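Local coordinates for GlcNAc Inducible Gene 2, GIG2 (Candida albicans, PDB 6AKZ), which binds an iron(III) ion and is probably an oxygenase of the DUF1479 family, encoded by a GlcNAc-inducible gene, at residues R18-N31 with W201-E215. Sequence-based numbering, arbitrary orientation.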
loop_
_atom_site.group_PDB
_atom_site.type_symbol
_atom_site.label_atom_id
_atom_site.label_comp_id
_atom_site.label_asym_id
_atom_site.label_seq_id
_atom_site.Cartn_x
_atom_site.Cartn_y
_atom_site.Cartn_z
ATOM N N ARG A 18 -7.525 -12.663 24.709
ATOM C CA ARG A 18 -8.010 -11.278 24.470
ATOM C C ARG A 18 -8.617 -11.066 23.095
ATOM O O ARG A 18 -9.582 -10.289 22.965
ATOM C CB ARG A 18 -6.939 -10.206 24.757
ATOM C CG ARG A 18 -5.824 -10.006 23.761
ATOM C CD ARG A 18 -4.704 -9.238 24.452
ATOM N NE ARG A 18 -3.541 -9.130 23.616
ATOM C CZ ARG A 18 -3.438 -8.278 22.587
ATOM N NH1 ARG A 18 -4.442 -7.461 22.282
ATOM N NH2 ARG A 18 -2.335 -8.260 21.851
ATOM N N PHE A 19 -8.153 -11.839 22.108
ATOM C CA PHE A 19 -8.648 -11.672 20.735
ATOM C C PHE A 19 -10.081 -12.082 20.580
ATOM O O PHE A 19 -10.796 -11.677 19.651
ATOM C CB PHE A 19 -7.650 -12.295 19.751
ATOM C CG PHE A 19 -6.395 -11.441 19.564
ATOM C CD1 PHE A 19 -6.425 -10.319 18.720
ATOM C CD2 PHE A 19 -5.229 -11.715 20.240
ATOM C CE1 PHE A 19 -5.310 -9.495 18.608
ATOM C CE2 PHE A 19 -4.095 -10.921 20.109
ATOM C CZ PHE A 19 -4.131 -9.823 19.262
ATOM N N THR A 20 -10.564 -12.893 21.531
ATOM C CA THR A 20 -11.975 -13.198 21.577
ATOM C C THR A 20 -12.854 -11.979 21.804
ATOM O O THR A 20 -13.935 -11.854 21.202
ATOM C CB THR A 20 -12.218 -14.329 22.611
ATOM O OG1 THR A 20 -11.506 -15.495 22.138
ATOM C CG2 THR A 20 -13.692 -14.605 22.782
ATOM N N GLY A 21 -12.395 -11.078 22.654
ATOM C CA GLY A 21 -13.129 -9.867 22.975
ATOM C C GLY A 21 -13.058 -8.888 21.809
ATOM O O GLY A 21 -14.007 -8.185 21.592
ATOM N N ILE A 22 -11.962 -8.943 21.036
ATOM C CA ILE A 22 -11.871 -8.242 19.723
ATOM C C ILE A 22 -13.019 -8.717 18.799
ATOM O O ILE A 22 -13.755 -7.922 18.246
ATOM C CB ILE A 22 -10.542 -8.472 19.008
ATOM C CG1 ILE A 22 -9.297 -8.115 19.861
ATOM C CG2 ILE A 22 -10.528 -7.735 17.675
ATOM C CD1 ILE A 22 -9.185 -6.709 20.324
ATOM N N LYS A 23 -13.220 -10.026 18.679
ATOM C CA LYS A 23 -14.312 -10.502 17.856
ATOM C C LYS A 23 -15.651 -10.010 18.335
ATOM O O LYS A 23 -16.504 -9.620 17.557
ATOM C CB LYS A 23 -14.312 -12.036 17.762
ATOM C CG LYS A 23 -13.109 -12.667 17.113
ATOM C CD LYS A 23 -13.344 -14.162 16.951
ATOM C CE LYS A 23 -12.382 -14.794 15.979
ATOM N NZ LYS A 23 -12.844 -16.219 15.701
ATOM N N GLN A 24 -15.867 -9.993 19.650
ATOM C CA GLN A 24 -17.160 -9.523 20.137
ATOM C C GLN A 24 -17.333 -8.029 20.062
ATOM O O GLN A 24 -18.472 -7.590 19.928
ATOM C CB GLN A 24 -17.511 -10.102 21.499
ATOM C CG GLN A 24 -17.854 -11.590 21.388
ATOM C CD GLN A 24 -17.343 -12.409 22.542
ATOM O OE1 GLN A 24 -16.894 -11.876 23.567
ATOM N NE2 GLN A 24 -17.394 -13.718 22.383
ATOM N N ARG A 25 -16.233 -7.276 20.043
ATOM C CA ARG A 25 -16.289 -5.838 19.678
ATOM C C ARG A 25 -16.705 -5.578 18.241
ATOM O O ARG A 25 -17.488 -4.675 17.957
ATOM C CB ARG A 25 -14.945 -5.148 19.931
ATOM C CG ARG A 25 -15.036 -3.626 20.051
ATOM C CD ARG A 25 -13.646 -3.019 20.079
ATOM N NE ARG A 25 -13.199 -2.955 18.703
ATOM C CZ ARG A 25 -11.984 -3.256 18.233
ATOM N NH1 ARG A 25 -11.010 -3.667 19.012
ATOM N NH2 ARG A 25 -11.762 -3.131 16.921
ATOM N N LEU A 26 -16.179 -6.381 17.328
ATOM C CA LEU A 26 -16.371 -6.163 15.877
ATOM C C LEU A 26 -17.765 -6.473 15.307
ATOM O O LEU A 26 -18.300 -5.751 14.522
ATOM C CB LEU A 26 -15.295 -6.962 15.146
ATOM C CG LEU A 26 -13.850 -6.505 15.375
ATOM C CD1 LEU A 26 -12.849 -7.477 14.789
ATOM C CD2 LEU A 26 -13.601 -5.101 14.789
ATOM N N ILE A 27 -18.391 -7.537 15.770
ATOM C CA ILE A 27 -19.660 -7.925 15.263
ATOM C C ILE A 27 -20.646 -7.893 16.435
ATOM O O ILE A 27 -20.405 -8.581 17.413
ATOM C CB ILE A 27 -19.560 -9.322 14.607
ATOM C CG1 ILE A 27 -18.508 -9.235 13.451
ATOM C CG2 ILE A 27 -20.919 -9.766 14.079
ATOM C CD1 ILE A 27 -18.611 -10.331 12.392
ATOM N N LYS A 28 -21.685 -7.077 16.299
ATOM C CA LYS A 28 -22.761 -6.923 17.304
ATOM C C LYS A 28 -23.698 -8.128 17.237
ATOM O O LYS A 28 -24.091 -8.507 16.141
ATOM C CB LYS A 28 -23.608 -5.677 16.963
ATOM C CG LYS A 28 -22.891 -4.326 16.971
ATOM C CD LYS A 28 -22.176 -4.036 18.277
ATOM C CE LYS A 28 -21.359 -2.740 18.231
ATOM N NZ LYS A 28 -19.888 -2.968 18.385
ATOM N N SER A 29 -24.143 -8.668 18.390
ATOM C CA SER A 29 -25.037 -9.856 18.420
ATOM C C SER A 29 -26.219 -9.801 17.502
ATOM O O SER A 29 -26.583 -10.779 16.854
ATOM C CB SER A 29 -25.566 -10.094 19.845
ATOM O OG SER A 29 -24.575 -10.825 20.515
ATOM N N GLU A 30 -26.859 -8.663 17.498
ATOM C CA GLU A 30 -27.971 -8.359 16.549
ATOM C C GLU A 30 -27.624 -8.426 15.055
ATOM O O GLU A 30 -28.522 -8.415 14.189
ATOM C CB GLU A 30 -28.538 -6.957 16.817
ATOM C CG GLU A 30 -27.486 -5.864 16.907
ATOM C CD GLU A 30 -26.931 -5.662 18.309
ATOM O OE1 GLU A 30 -26.731 -6.663 19.042
ATOM O OE2 GLU A 30 -26.652 -4.502 18.673
ATOM N N ASN A 31 -26.338 -8.402 14.727
ATOM C CA ASN A 31 -25.938 -8.497 13.313
ATOM C C ASN A 31 -25.413 -9.876 12.887
ATOM O O ASN A 31 -25.119 -10.069 11.694
ATOM C CB ASN A 31 -24.928 -7.393 13.009
ATOM C CG ASN A 31 -25.545 -5.987 13.013
ATOM O OD1 ASN A 31 -26.719 -5.769 12.683
ATOM N ND2 ASN A 31 -24.724 -5.019 13.375
ATOM N N TRP A 201 -8.296 -5.477 12.320
ATOM C CA TRP A 201 -9.213 -5.936 13.322
ATOM C C TRP A 201 -9.028 -5.305 14.687
ATOM O O TRP A 201 -10.036 -4.848 15.271
ATOM C CB TRP A 201 -9.092 -7.427 13.458
ATOM C CG TRP A 201 -9.456 -8.249 12.262
ATOM C CD1 TRP A 201 -10.700 -8.632 11.880
ATOM C CD2 TRP A 201 -8.561 -8.800 11.331
ATOM N NE1 TRP A 201 -10.621 -9.424 10.760
ATOM C CE2 TRP A 201 -9.307 -9.559 10.433
ATOM C CE3 TRP A 201 -7.178 -8.795 11.221
ATOM C CZ2 TRP A 201 -8.709 -10.257 9.387
ATOM C CZ3 TRP A 201 -6.593 -9.525 10.232
ATOM C CH2 TRP A 201 -7.345 -10.220 9.331
ATOM N N GLU A 202 -7.813 -5.212 15.162
ATOM C CA GLU A 202 -7.546 -4.774 16.511
ATOM C C GLU A 202 -7.653 -3.292 16.777
ATOM O O GLU A 202 -8.109 -2.919 17.855
ATOM C CB GLU A 202 -6.160 -5.195 16.953
ATOM C CG GLU A 202 -5.997 -5.151 18.479
ATOM C CD GLU A 202 -4.638 -5.547 18.975
ATOM O OE1 GLU A 202 -3.730 -5.907 18.164
ATOM O OE2 GLU A 202 -4.497 -5.484 20.234
ATOM N N ASP A 203 -7.143 -2.452 15.882
ATOM C CA ASP A 203 -7.244 -1.022 16.110
ATOM C C ASP A 203 -8.670 -0.527 15.967
ATOM O O ASP A 203 -9.447 -0.989 15.089
ATOM C CB ASP A 203 -6.282 -0.287 15.147
ATOM C CG ASP A 203 -6.338 1.238 15.328
ATOM O OD1 ASP A 203 -6.067 1.718 16.485
ATOM O OD2 ASP A 203 -6.659 1.958 14.343
ATOM N N ILE A 204 -9.075 0.427 16.822
ATOM C CA ILE A 204 -10.407 0.974 16.729
ATOM C C ILE A 204 -10.744 1.673 15.404
ATOM O O ILE A 204 -11.737 1.344 14.769
ATOM C CB ILE A 204 -10.708 1.971 17.873
ATOM C CG1 ILE A 204 -10.637 1.270 19.241
ATOM C CG2 ILE A 204 -12.084 2.625 17.671
ATOM C CD1 ILE A 204 -11.483 0.051 19.388
ATOM N N MET A 205 -9.934 2.661 15.029
ATOM C CA MET A 205 -10.212 3.445 13.835
ATOM C C MET A 205 -9.966 2.583 12.584
ATOM O O MET A 205 -10.788 2.628 11.689
ATOM C CB MET A 205 -9.371 4.723 13.805
ATOM C CG MET A 205 -9.794 5.701 14.893
ATOM S SD MET A 205 -11.544 6.125 14.846
ATOM C CE MET A 205 -11.804 6.731 13.194
ATOM N N TYR A 206 -8.934 1.735 12.618
ATOM C CA TYR A 206 -8.660 0.843 11.464
ATOM C C TYR A 206 -9.831 -0.062 11.233
ATOM O O TYR A 206 -10.336 -0.183 10.112
ATOM C CB TYR A 206 -7.377 0.073 11.635
ATOM C CG TYR A 206 -6.589 -0.215 10.387
ATOM C CD1 TYR A 206 -7.194 -0.231 9.111
ATOM C CD2 TYR A 206 -5.270 -0.588 10.504
ATOM C CE1 TYR A 206 -6.418 -0.557 7.994
ATOM C CE2 TYR A 206 -4.506 -0.953 9.383
ATOM C CZ TYR A 206 -5.104 -0.941 8.154
ATOM O OH TYR A 206 -4.370 -1.279 7.017
ATOM N N SER A 207 -10.344 -0.716 12.291
ATOM C CA SER A 207 -11.501 -1.550 12.115
ATOM C C SER A 207 -12.773 -0.880 11.694
ATOM O O SER A 207 -13.592 -1.497 10.933
ATOM C CB SER A 207 -11.719 -2.397 13.434
ATOM O OG SER A 207 -12.299 -1.584 14.437
ATOM N N GLU A 208 -12.950 0.402 12.018
ATOM C CA GLU A 208 -14.092 1.129 11.546
ATOM C C GLU A 208 -14.109 1.322 10.043
ATOM O O GLU A 208 -15.183 1.515 9.502
ATOM C CB GLU A 208 -14.244 2.554 12.138
ATOM C CG GLU A 208 -14.796 2.626 13.525
ATOM C CD GLU A 208 -16.274 2.254 13.611
ATOM O OE1 GLU A 208 -17.233 2.978 13.131
ATOM O OE2 GLU A 208 -16.444 1.199 14.182
ATOM N N VAL A 209 -12.947 1.349 9.401
ATOM C CA VAL A 209 -12.850 1.313 7.907
ATOM C C VAL A 209 -13.740 0.210 7.305
ATOM O O VAL A 209 -14.310 0.368 6.226
ATOM C CB VAL A 209 -11.374 1.151 7.470
ATOM C CG1 VAL A 209 -11.238 0.978 5.943
ATOM C CG2 VAL A 209 -10.553 2.319 7.972
ATOM N N TYR A 210 -13.801 -0.950 7.992
ATOM C CA TYR A 210 -14.485 -2.157 7.532
ATOM C C TYR A 210 -15.874 -2.374 8.203
ATOM O O TYR A 210 -16.482 -3.428 8.041
ATOM C CB TYR A 210 -13.568 -3.363 7.767
ATOM C CG TYR A 210 -12.188 -3.156 7.164
ATOM C CD1 TYR A 210 -11.990 -3.227 5.791
ATOM C CD2 TYR A 210 -11.081 -2.821 7.939
ATOM C CE1 TYR A 210 -10.766 -3.027 5.271
ATOM C CE2 TYR A 210 -9.857 -2.671 7.396
ATOM C CZ TYR A 210 -9.715 -2.743 6.056
ATOM O OH TYR A 210 -8.509 -2.496 5.526
ATOM N N LYS A 211 -16.446 -1.342 8.798
ATOM C CA LYS A 211 -17.741 -1.444 9.444
ATOM C C LYS A 211 -18.835 -2.099 8.588
ATOM O O LYS A 211 -19.549 -2.931 9.082
ATOM C CB LYS A 211 -18.200 -0.048 9.820
ATOM C CG LYS A 211 -19.456 -0.017 10.686
ATOM C CD LYS A 211 -19.447 1.292 11.482
ATOM C CE LYS A 211 -20.458 1.313 12.600
ATOM N NZ LYS A 211 -21.809 1.510 11.990
ATOM N N SER A 212 -18.947 -1.721 7.316
ATOM C CA SER A 212 -19.985 -2.252 6.405
ATOM C C SER A 212 -19.876 -3.766 6.292
ATOM O O SER A 212 -20.881 -4.448 6.283
ATOM C CB SER A 212 -19.867 -1.638 5.007
ATOM O OG SER A 212 -20.337 -0.294 4.982
ATOM N N ILE A 213 -18.653 -4.282 6.315
ATOM C CA ILE A 213 -18.458 -5.719 6.271
ATOM C C ILE A 213 -18.920 -6.375 7.593
ATOM O O ILE A 213 -19.600 -7.391 7.580
ATOM C CB ILE A 213 -17.002 -6.013 5.979
ATOM C CG1 ILE A 213 -16.611 -5.442 4.596
ATOM C CG2 ILE A 213 -16.684 -7.489 6.159
ATOM C CD1 ILE A 213 -15.123 -5.568 4.333
ATOM N N PHE A 214 -18.536 -5.812 8.714
ATOM C CA PHE A 214 -18.898 -6.364 10.004
ATOM C C PHE A 214 -20.378 -6.235 10.339
ATOM O O PHE A 214 -20.858 -6.837 11.326
ATOM C CB PHE A 214 -18.101 -5.679 11.061
ATOM C CG PHE A 214 -16.620 -5.987 10.992
ATOM C CD1 PHE A 214 -16.168 -7.258 10.805
ATOM C CD2 PHE A 214 -15.688 -4.956 11.096
ATOM C CE1 PHE A 214 -14.781 -7.532 10.806
ATOM C CE2 PHE A 214 -14.354 -5.208 11.089
ATOM C CZ PHE A 214 -13.870 -6.487 10.956
ATOM N N GLU A 215 -21.097 -5.442 9.564
ATOM C CA GLU A 215 -22.550 -5.322 9.756
ATOM C C GLU A 215 -23.387 -6.175 8.821
ATOM O O GLU A 215 -24.599 -6.134 8.923
ATOM C CB GLU A 215 -22.964 -3.884 9.543
ATOM C CG GLU A 215 -22.518 -3.005 10.679
ATOM C CD GLU A 215 -22.939 -1.563 10.473
ATOM O OE1 GLU A 215 -23.159 -1.177 9.309
ATOM O OE2 GLU A 215 -22.992 -0.836 11.491
HETATM O O HOH W 1 -21.933 -5.585 13.618
#
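R25, R18 and E202 carry the polar side-chain bonds. The R25 guanidinium reaches the carbonyls that end helix 199-202: NH2 donates to W201 O (2.9 Å), nearly in line with the C=O bond (161°), and NH1 to E202 O (3.2 Å). A weak third bond runs from NH2 to S207 OG. R25 CG lies anti to the backbone N and the chain bends at chi3, turning the head toward these oxygens, while I204 CD1 covers one guanidinium face, 3.4 Å above its plane. Two turns earlier, R18 NH1 makes a salt bridge to E202 OE2 (2.8 Å, N-H...O 168°); OE2 lies in the guanidinium plane, but NH1 approaches from above the carboxylate plane. E202 OE1 is hydrogen-bonded with Y237 OH.

Apolar contact centres on L26. Its CB sits over the F214 ring face, 4.2 Å from the centroid and 3° off the normal, a CH-pi contact; L26 CD1 meets the W201 ring edge, 3.8 Å from W201 CD1. The I27 side chain crosses that of F214 at about a right angle.

Water 1 links K28 N to F214 O. Helix 18-26 thus packs on the helical segment following iron ligands H192 and D194 of this cupin-clan protein.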